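Local coordinates for protein digeranylgeranylglycerophospholipid reductase (Sulfolobus acidocaldarius, PDB 3ATR) that reduces the double bonds of geranylgeranyl chains in archaeal membrane lipid precursors, using FAD, to give saturated archaeols, at residues A[171-176]-A[276-281]; A[206-211]-A[358-363]; A[314-319]-A[328-333]. One frame throughout, in Å; residues are numbered along the deposited sequence. Where two conformers were deposited one is given.

Interaction 1. Residues A[171-176]-A[276-281]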
loop_
_atom_site.group_PDB
_atom_site.type_symbol
_atom_site.label_atom_id
_atom_site.label_comp_id
_atom_site.label_asym_id
_atom_site.label_seq_id
_atom_site.Cartn_x
_atom_site.Cartn_y
_atom_site.Cartn_z
ATOM N N GLU A 171 0.306 -2.159 24.860
ATOM C CA GLU A 171 -1.090 -1.811 25.113
ATOM C C GLU A 171 -1.548 -0.654 24.216
ATOM O O GLU A 171 -2.759 -0.449 24.093
ATOM C CB GLU A 171 -1.392 -1.453 26.580
ATOM C CG GLU A 171 -0.457 -2.070 27.606
ATOM C CD GLU A 171 0.812 -1.255 27.733
ATOM O OE1 GLU A 171 0.746 -0.014 27.980
ATOM O OE2 GLU A 171 1.872 -1.856 27.596
ATOM N N LEU A 172 -0.612 0.085 23.595
ATOM C CA LEU A 172 -1.004 1.221 22.754
ATOM C C LEU A 172 -1.659 0.718 21.465
ATOM O O LEU A 172 -1.130 -0.197 20.813
ATOM C CB LEU A 172 0.211 2.080 22.381
ATOM C CG LEU A 172 1.141 2.653 23.465
ATOM C CD1 LEU A 172 2.226 3.485 22.815
ATOM C CD2 LEU A 172 0.385 3.478 24.432
ATOM N N PRO A 173 -2.768 1.369 21.030
ATOM C CA PRO A 173 -3.418 0.895 19.792
ATOM C C PRO A 173 -2.550 1.063 18.567
ATOM O O PRO A 173 -2.763 0.337 17.586
ATOM C CB PRO A 173 -4.674 1.766 19.654
ATOM C CG PRO A 173 -4.677 2.720 20.813
ATOM C CD PRO A 173 -3.391 2.576 21.595
ATOM N N ILE A 174 -1.555 1.952 18.598
ATOM C CA ILE A 174 -0.725 2.050 17.395
ATOM C C ILE A 174 0.357 0.981 17.291
ATOM O O ILE A 174 1.192 1.043 16.373
ATOM C CB ILE A 174 -0.053 3.448 17.125
ATOM C CG1 ILE A 174 0.431 4.022 18.417
ATOM C CG2 ILE A 174 -0.979 4.419 16.215
ATOM C CD1 ILE A 174 1.674 3.372 18.874
ATOM N N THR A 175 0.338 0.003 18.201
ATOM C CA THR A 175 1.239 -1.127 18.090
ATOM C C THR A 175 0.562 -2.317 17.372
ATOM O O THR A 175 1.138 -3.405 17.296
ATOM C CB THR A 175 1.801 -1.602 19.465
ATOM O OG1 THR A 175 0.725 -1.993 20.352
ATOM C CG2 THR A 175 2.586 -0.516 20.115
ATOM N N GLU A 176 -0.665 -2.109 16.891
ATOM C CA GLU A 176 -1.426 -3.129 16.183
ATOM C C GLU A 176 -0.565 -3.915 15.170
ATOM O O GLU A 176 0.147 -3.329 14.346
ATOM C CB GLU A 176 -2.652 -2.489 15.483
ATOM C CG GLU A 176 -3.493 -3.547 14.754
ATOM C CD GLU A 176 -4.613 -2.946 13.900
ATOM O OE1 GLU A 176 -4.831 -1.701 13.932
ATOM O OE2 GLU A 176 -5.303 -3.748 13.263
ATOM N N LEU A 276 -4.343 0.485 9.716
ATOM C CA LEU A 276 -4.334 0.490 11.203
ATOM C C LEU A 276 -5.614 1.090 11.751
ATOM O O LEU A 276 -6.065 2.155 11.251
ATOM C CB LEU A 276 -3.166 1.328 11.712
ATOM C CG LEU A 276 -1.736 0.853 11.924
ATOM C CD1 LEU A 276 -0.964 1.882 12.722
ATOM C CD2 LEU A 276 -1.690 -0.507 12.619
ATOM N N TYR A 277 -6.242 0.463 12.752
ATOM C CA TYR A 277 -7.500 0.992 13.232
ATOM C C TYR A 277 -7.424 2.451 13.666
ATOM O O TYR A 277 -8.379 3.209 13.498
ATOM C CB TYR A 277 -8.058 0.159 14.392
ATOM C CG TYR A 277 -8.589 -1.186 13.883
ATOM C CD1 TYR A 277 -9.652 -1.225 12.969
ATOM C CD2 TYR A 277 -8.065 -2.396 14.356
ATOM C CE1 TYR A 277 -10.173 -2.459 12.494
ATOM C CE2 TYR A 277 -8.594 -3.640 13.895
ATOM C CZ TYR A 277 -9.638 -3.648 12.973
ATOM O OH TYR A 277 -10.170 -4.862 12.522
ATOM N N THR A 278 -6.312 2.821 14.259
ATOM C CA THR A 278 -5.955 4.247 14.370
ATOM C C THR A 278 -4.539 4.418 13.845
ATOM O O THR A 278 -3.676 3.587 14.130
ATOM C CB THR A 278 -6.060 4.844 15.809
ATOM O OG1 THR A 278 -5.625 6.215 15.732
ATOM C CG2 THR A 278 -5.171 4.137 16.764
ATOM N N MET A 279 -4.329 5.465 13.011
ATOM C CA MET A 279 -2.986 5.815 12.516
ATOM C C MET A 279 -2.374 6.929 13.342
ATOM O O MET A 279 -1.333 7.457 12.976
ATOM C CB MET A 279 -3.074 6.255 11.034
ATOM C CG MET A 279 -3.587 5.022 10.236
ATOM S SD MET A 279 -4.144 5.492 8.556
ATOM C CE MET A 279 -2.547 5.656 7.817
ATOM N N ALA A 280 -3.053 7.317 14.407
ATOM C CA ALA A 280 -2.555 8.374 15.307
ATOM C C ALA A 280 -2.685 7.948 16.748
ATOM O O ALA A 280 -3.692 7.318 17.135
ATOM C CB ALA A 280 -3.393 9.664 15.092
ATOM N N TRP A 281 -1.718 8.345 17.571
ATOM C CA TRP A 281 -1.868 8.208 19.008
ATOM C C TRP A 281 -1.069 9.323 19.676
ATOM O O TRP A 281 -0.638 10.250 18.982
ATOM C CB TRP A 281 -1.428 6.797 19.512
ATOM C CG TRP A 281 -2.171 6.473 20.846
ATOM C CD1 TRP A 281 -1.588 6.271 22.085
ATOM C CD2 TRP A 281 -3.595 6.351 21.048
ATOM N NE1 TRP A 281 -2.565 6.001 23.012
ATOM C CE2 TRP A 281 -3.799 6.093 22.422
ATOM C CE3 TRP A 281 -4.716 6.472 20.206
ATOM C CZ2 TRP A 281 -5.087 5.916 22.986
ATOM C CZ3 TRP A 281 -6.016 6.301 20.761
ATOM C CH2 TRP A 281 -6.178 6.020 22.149
HETATM O O HOH W 1 -4.798 0.380 15.708
#
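Pro173 lies over one face of the Trp281 indole, a CH-pi contact that fastens a loop of the Rossmann-type FAD-binding fold to the rim of its six-stranded sheet. Residues 171-176 belong to the loop after strand 153-156, a parallel strand of that sheet, while Trp281 sits on strand 280-281, which is antiparallel to its neighbour and outermost on that side.

The evidence for tight packing is clearest here. Pro173 CG stands 3.6 Å from the centroid of the six-membered ring and only 2° off its normal, and Pro173 CD is 3.6 Å from Trp281 CE2. With CG anti to the backbone N (chi1 -155°), the Trp281 side chain swings its indole toward Pro173. Ile174, a buried residue, packs beside it: its CG1 touches Trp281 CB at 3.5 Å, and its CG2 lies 3.5 Å from Thr278 O, a buried carbonyl for which the model contains no polar partner. Leu172 sits more loosely, its CD2 4.1 Å from Trp281 NE1. Replacing Trp281 by an alanine is likely to open a gap beneath Pro173 and Leu172 and leave the proline ring without the flat surface it rests on.

The other end is polar and hydrated. The extended Glu176 side chain runs antiparallel alongside that of Leu276 and offers the syn lone pair of OE1 to Tyr277 N (2.8 Å, N-H...O 169°). Its carboxylate is nearly parallel to the Tyr277 ring, while OE2 makes a salt bridge with Arg273, which also forms a cation-pi contact with Tyr277. A water completes the join, donating to Glu176 OE1 at 2.7 Å and to Pro173 O at 2.8 Å while accepting from Thr278 N.

Interaction 2. Residues A[206-211]-A[358-363]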
loop_
_atom_site.group_PDB
_atom_site.type_symbol
_atom_site.label_atom_id
_atom_site.label_comp_id
_atom_site.label_asym_id
_atom_site.label_seq_id
_atom_site.Cartn_x
_atom_site.Cartn_y
_atom_site.Cartn_z
ATOM N N PHE A 206 -1.814 -11.270 -14.387
ATOM C CA PHE A 206 -2.317 -12.609 -14.658
ATOM C C PHE A 206 -2.914 -13.165 -13.393
ATOM O O PHE A 206 -2.197 -13.343 -12.390
ATOM C CB PHE A 206 -1.192 -13.516 -15.110
ATOM C CG PHE A 206 -0.396 -12.971 -16.237
ATOM C CD1 PHE A 206 -0.780 -13.205 -17.572
ATOM C CD2 PHE A 206 0.761 -12.218 -15.967
ATOM C CE1 PHE A 206 -0.034 -12.678 -18.618
ATOM C CE2 PHE A 206 1.519 -11.697 -16.990
ATOM C CZ PHE A 206 1.136 -11.912 -18.330
ATOM N N ILE A 207 -4.226 -13.394 -13.431
ATOM C CA ILE A 207 -4.937 -13.985 -12.306
ATOM C C ILE A 207 -4.859 -15.516 -12.428
ATOM O O ILE A 207 -5.046 -16.078 -13.529
ATOM C CB ILE A 207 -6.406 -13.551 -12.300
ATOM C CG1 ILE A 207 -6.512 -12.015 -12.436
ATOM C CG2 ILE A 207 -7.106 -14.116 -11.062
ATOM C CD1 ILE A 207 -7.890 -11.479 -12.437
ATOM N N ASP A 208 -4.547 -16.180 -11.319
ATOM C CA ASP A 208 -4.382 -17.618 -11.319
ATOM C C ASP A 208 -4.188 -18.036 -9.876
ATOM O O ASP A 208 -3.156 -17.701 -9.259
ATOM C CB ASP A 208 -3.195 -18.054 -12.196
ATOM C CG ASP A 208 -3.235 -19.544 -12.555
ATOM O OD1 ASP A 208 -3.449 -20.378 -11.635
ATOM O OD2 ASP A 208 -3.042 -19.885 -13.763
ATOM N N GLN A 209 -5.154 -18.788 -9.354
ATOM C CA GLN A 209 -5.128 -19.231 -7.950
ATOM C C GLN A 209 -4.115 -20.340 -7.709
ATOM O O GLN A 209 -3.824 -20.670 -6.563
ATOM C CB GLN A 209 -6.516 -19.715 -7.473
ATOM C CG GLN A 209 -7.711 -18.797 -7.836
ATOM C CD GLN A 209 -7.721 -17.439 -7.107
ATOM O OE1 GLN A 209 -8.524 -17.195 -6.196
ATOM N NE2 GLN A 209 -6.843 -16.556 -7.523
ATOM N N GLU A 210 -3.564 -20.887 -8.783
ATOM C CA GLU A 210 -2.624 -21.969 -8.656
ATOM C C GLU A 210 -1.157 -21.517 -8.809
ATOM O O GLU A 210 -0.290 -21.995 -8.087
ATOM C CB GLU A 210 -3.041 -23.129 -9.571
ATOM C CG GLU A 210 -4.470 -23.617 -9.212
ATOM C CD GLU A 210 -5.086 -24.597 -10.208
ATOM O OE1 GLU A 210 -4.488 -24.838 -11.277
ATOM O OE2 GLU A 210 -6.189 -25.119 -9.912
ATOM N N THR A 211 -0.881 -20.574 -9.693
ATOM C CA THR A 211 0.513 -20.189 -9.898
ATOM C C THR A 211 0.895 -19.001 -9.020
ATOM O O THR A 211 2.071 -18.637 -8.973
ATOM C CB THR A 211 0.760 -19.786 -11.331
ATOM O OG1 THR A 211 -0.058 -18.662 -11.621
ATOM C CG2 THR A 211 0.403 -20.970 -12.300
ATOM N N LEU A 358 -11.999 -17.851 -4.495
ATOM C CA LEU A 358 -12.568 -18.329 -5.772
ATOM C C LEU A 358 -11.636 -19.346 -6.386
ATOM O O LEU A 358 -10.439 -19.309 -6.131
ATOM C CB LEU A 358 -12.743 -17.176 -6.771
ATOM C CG LEU A 358 -13.800 -16.116 -6.404
ATOM C CD1 LEU A 358 -13.895 -15.001 -7.457
ATOM C CD2 LEU A 358 -15.214 -16.737 -6.076
ATOM N N SER A 359 -12.166 -20.270 -7.185
ATOM C CA SER A 359 -11.311 -21.196 -7.917
ATOM C C SER A 359 -10.918 -20.607 -9.273
ATOM O O SER A 359 -11.554 -19.657 -9.756
ATOM C CB SER A 359 -12.058 -22.524 -8.179
ATOM O OG SER A 359 -13.223 -22.248 -8.968
ATOM N N ASN A 360 -9.921 -21.205 -9.936
ATOM C CA ASN A 360 -9.646 -20.816 -11.303
ATOM C C ASN A 360 -10.842 -20.973 -12.241
ATOM O O ASN A 360 -11.066 -20.114 -13.087
ATOM C CB ASN A 360 -8.486 -21.610 -11.856
ATOM C CG ASN A 360 -7.166 -21.014 -11.492
ATOM O OD1 ASN A 360 -7.080 -19.870 -11.035
ATOM N ND2 ASN A 360 -6.114 -21.777 -11.719
ATOM N N ASP A 361 -11.612 -22.052 -12.056
ATOM C CA ASP A 361 -12.837 -22.263 -12.845
ATOM C C ASP A 361 -13.837 -21.104 -12.649
ATOM O O ASP A 361 -14.394 -20.592 -13.633
ATOM C CB ASP A 361 -13.478 -23.621 -12.513
ATOM C CG ASP A 361 -12.709 -24.808 -13.137
ATOM O OD1 ASP A 361 -11.920 -24.601 -14.099
ATOM O OD2 ASP A 361 -12.916 -25.947 -12.680
ATOM N N ASP A 362 -14.016 -20.660 -11.404
ATOM C CA ASP A 362 -14.875 -19.490 -11.121
ATOM C C ASP A 362 -14.426 -18.247 -11.874
ATOM O O ASP A 362 -15.241 -17.527 -12.470
ATOM C CB ASP A 362 -14.840 -19.126 -9.639
ATOM C CG ASP A 362 -15.503 -20.160 -8.767
ATOM O OD1 ASP A 362 -16.399 -20.882 -9.284
ATOM O OD2 ASP A 362 -15.112 -20.223 -7.578
ATOM N N ILE A 363 -13.126 -17.953 -11.789
ATOM C CA ILE A 363 -12.613 -16.721 -12.412
ATOM C C ILE A 363 -12.688 -16.805 -13.947
ATOM O O ILE A 363 -13.088 -15.836 -14.589
ATOM C CB ILE A 363 -11.205 -16.402 -11.890
ATOM C CG1 ILE A 363 -11.334 -16.099 -10.394
ATOM C CG2 ILE A 363 -10.561 -15.216 -12.616
ATOM C CD1 ILE A 363 -10.006 -16.287 -9.645
HETATM O O HOH W 2 -8.375 -23.192 -8.542
HETATM O O HOH W 3 -6.537 -24.194 -13.128
#
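A single carboxylate oxygen, Asp208 OD1, collects three N-H groups: Asn360 ND2 from the opposite segment, and the backbone N atoms of Glu210 and Thr211 from its own. The Asn360 ND2 to Asp208 OD1 bond is 3.0 Å long. The donor arrives from above the carboxylate plane, whereas the acceptor lies close to the amide plane; the two flat groups stand 84° apart. Glu210 N instead uses the anti lone pair of Asp208 OD1, at 2.9 Å. So many donors would be expected to favour the ionised carboxylate; Lys252 adds a long, weak ion pair at OD2.

The other end of the Asn360 amide is gripped as well, its OD1 accepting from Gln209 N at 2.8 Å (N-H...O 167°). Asn360 CG lies anti to its own carbonyl carbon (chi1 -84°), which turns the amide toward Asp208 and Gln209, and bonds at both ends fix its rotation. Gln209 CG packs 3.4 Å from Asn360 OD1.

Beside this polar clasp lies a small apolar patch. Ile207 CG2 meets Ile363 CD1 at 3.9 Å, the side chains crossing at a slant, and Pro82 touches both Asn360 and Ile363.

The helix start is held within its own segment by two reciprocal bonds, Asp362 N to Ser359 OG and Ser359 N to Asp362 OD2, each 3.0 Å. The contact thus sets an Asx turn, built on Asp208 in the geranylgeranyl reductase catalytic domain, against the first turn of helix 360-368, whose N-cap Ser359 forms a capping box with Asp362.

Interaction 3. Residues A[314-319]-A[328-333]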
loop_
_atom_site.group_PDB
_atom_site.type_symbol
_atom_site.label_atom_id
_atom_site.label_comp_id
_atom_site.label_asym_id
_atom_site.label_seq_id
_atom_site.Cartn_x
_atom_site.Cartn_y
_atom_site.Cartn_z
ATOM N N LYS A 314 -1.347 17.350 7.207
ATOM C CA LYS A 314 -2.523 18.174 7.532
ATOM C C LYS A 314 -2.820 18.036 9.030
ATOM O O LYS A 314 -3.063 19.065 9.725
ATOM C CB LYS A 314 -3.709 17.724 6.678
ATOM C CG LYS A 314 -5.096 18.281 7.099
ATOM C CD LYS A 314 -6.178 17.531 6.358
ATOM C CE LYS A 314 -6.311 18.083 4.944
ATOM N NZ LYS A 314 -7.283 19.227 4.925
ATOM N N ALA A 315 -2.717 16.810 9.549
ATOM C CA ALA A 315 -3.050 16.558 10.978
ATOM C C ALA A 315 -2.031 17.208 11.896
ATOM O O ALA A 315 -2.367 17.777 12.962
ATOM C CB ALA A 315 -3.125 15.055 11.254
ATOM N N ILE A 316 -0.765 17.160 11.491
ATOM C CA ILE A 316 0.287 17.773 12.308
ATOM C C ILE A 316 0.152 19.268 12.357
ATOM O O ILE A 316 0.300 19.890 13.443
ATOM C CB ILE A 316 1.658 17.334 11.788
ATOM C CG1 ILE A 316 1.808 15.860 12.176
ATOM C CG2 ILE A 316 2.782 18.127 12.492
ATOM C CD1 ILE A 316 3.034 15.141 11.420
ATOM N N LEU A 317 -0.153 19.882 11.220
ATOM C CA LEU A 317 -0.282 21.370 11.229
ATOM C C LEU A 317 -1.412 21.771 12.136
ATOM O O LEU A 317 -1.288 22.757 12.888
ATOM C CB LEU A 317 -0.532 21.908 9.832
ATOM C CG LEU A 317 0.836 21.764 9.142
ATOM C CD1 LEU A 317 0.666 21.515 7.643
ATOM C CD2 LEU A 317 1.571 23.083 9.543
ATOM N N SER A 318 -2.504 21.006 12.077
ATOM C CA SER A 318 -3.651 21.196 12.995
ATOM C C SER A 318 -3.256 21.090 14.472
ATOM O O SER A 318 -3.686 21.907 15.307
ATOM C CB SER A 318 -4.756 20.169 12.705
ATOM O OG SER A 318 -5.889 20.482 13.497
ATOM N N ALA A 319 -2.466 20.060 14.806
ATOM C CA ALA A 319 -1.980 19.873 16.161
ATOM C C ALA A 319 -1.134 21.047 16.659
ATOM O O ALA A 319 -1.272 21.470 17.783
ATOM C CB ALA A 319 -1.187 18.534 16.304
ATOM N N SER A 328 -6.136 12.737 20.366
ATOM C CA SER A 328 -7.241 13.649 20.007
ATOM C C SER A 328 -6.758 14.823 19.155
ATOM O O SER A 328 -7.414 15.202 18.168
ATOM C CB SER A 328 -7.957 14.196 21.262
ATOM O OG SER A 328 -8.497 13.135 22.015
ATOM N N GLY A 329 -5.613 15.388 19.519
ATOM C CA GLY A 329 -5.022 16.489 18.757
ATOM C C GLY A 329 -4.612 16.109 17.347
ATOM O O GLY A 329 -4.691 16.947 16.406
ATOM N N LEU A 330 -4.225 14.845 17.161
ATOM C CA LEU A 330 -3.771 14.366 15.843
ATOM C C LEU A 330 -4.881 13.586 15.116
ATOM O O LEU A 330 -4.627 12.985 14.084
ATOM C CB LEU A 330 -2.589 13.419 16.056
ATOM C CG LEU A 330 -1.365 14.184 16.641
ATOM C CD1 LEU A 330 -0.343 13.185 17.275
ATOM C CD2 LEU A 330 -0.720 15.042 15.528
ATOM N N TRP A 331 -6.091 13.575 15.647
ATOM C CA TRP A 331 -7.099 12.602 15.202
ATOM C C TRP A 331 -7.558 12.843 13.782
ATOM O O TRP A 331 -8.033 11.933 13.138
ATOM C CB TRP A 331 -8.307 12.659 16.098
ATOM C CG TRP A 331 -9.117 11.375 16.149
ATOM C CD1 TRP A 331 -10.444 11.237 15.784
ATOM C CD2 TRP A 331 -8.697 10.086 16.637
ATOM N NE1 TRP A 331 -10.867 9.946 16.022
ATOM C CE2 TRP A 331 -9.833 9.222 16.553
ATOM C CE3 TRP A 331 -7.486 9.575 17.151
ATOM C CZ2 TRP A 331 -9.783 7.888 16.938
ATOM C CZ3 TRP A 331 -7.433 8.258 17.512
ATOM C CH2 TRP A 331 -8.599 7.422 17.419
ATOM N N ASP A 332 -7.392 14.071 13.302
ATOM C CA ASP A 332 -7.789 14.356 11.926
ATOM C C ASP A 332 -7.003 13.544 10.880
ATOM O O ASP A 332 -7.449 13.393 9.731
ATOM C CB ASP A 332 -7.649 15.839 11.664
ATOM C CG ASP A 332 -8.928 16.431 11.256
ATOM O OD1 ASP A 332 -9.562 17.030 12.170
ATOM O OD2 ASP A 332 -9.307 16.255 10.045
ATOM N N MET A 333 -5.879 13.001 11.308
ATOM C CA MET A 333 -5.101 12.079 10.473
ATOM C C MET A 333 -6.043 10.936 10.053
ATOM O O MET A 333 -6.063 10.543 8.873
ATOM C CB MET A 333 -3.938 11.472 11.295
ATOM C CG MET A 333 -3.299 10.217 10.636
ATOM S SD MET A 333 -2.526 10.738 9.045
ATOM C CE MET A 333 -2.218 9.145 8.259
HETATM O O HOH W 4 -5.474 16.880 13.787
#
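Ala315 and Ala319 present their methyl groups to residues 328-333, and van der Waals contact carries most of this join. Ala315 CB comes within 3.4 Å of Met333 N and 3.7 Å of Met333 CB. One helical turn further on, Ala319 CB meets Leu330 CD2 at 3.6 Å. Leu330 CD2 also lies a looser 4.3 Å from Ile316 CG1, about one turn back. Of the Met333 side chain, CB does the touching; CG is anti to the backbone N (chi1 164°), which carries the rest of the chain away from Ala315 and onto Met279.

Small residues bring the backbones close. Ala315 and Met333 have CA atoms 5.0 Å apart, and those of Ala319 and Gly329 are separated by 5.2 Å. This pairing runs in opposite senses along the two segments, as in an antiparallel helical hairpin. Helix 302-322 is the first arm; a type I turn from Ser328 to Trp331 leads into the second, helix 332-355. The disulfide between Cys311 and Cys336 ties the same two helices together. The hairpin packs on the sheet of the Rossmann-type domain, with Ala315, Ile316, Leu330 and Met333 all touching Ile285, and Ile316 and Leu330 also reaching Val153.

No direct hydrogen bond joins the segments, so the polar link is made by water. One water donates to Gly329 O at 2.7 Å, gives a weak bond to Ala315 O, and accepts a weak one from Asp332 N. Ala315 O is meanwhile engaged in its own helix, accepting from Ala319 N.

In the fold
Interactions 1 and 3 form one continuous region, their centres 15 Å apart. Met279 CE meets Met333 CE at 3.5 Å, and Ala280 CB, on the edge strand, lies 3.7 Å from Leu330 O in the hairpin turn. Both approach the cofactor without touching it: the side chains of Met279 and Met333 are about 10 and 11 Å from the bound reduced FAD. Interaction 2 lies apart, its centre 35 Å from that of interaction 1 and 43 Å from that of interaction 3. It lies nearer the lipid site, without reaching it: the side chain of Ile207 is about 9 Å from that of the lipid-binding His298. Helix 332-355 leads from interaction 3 toward helix 360-368 of interaction 2.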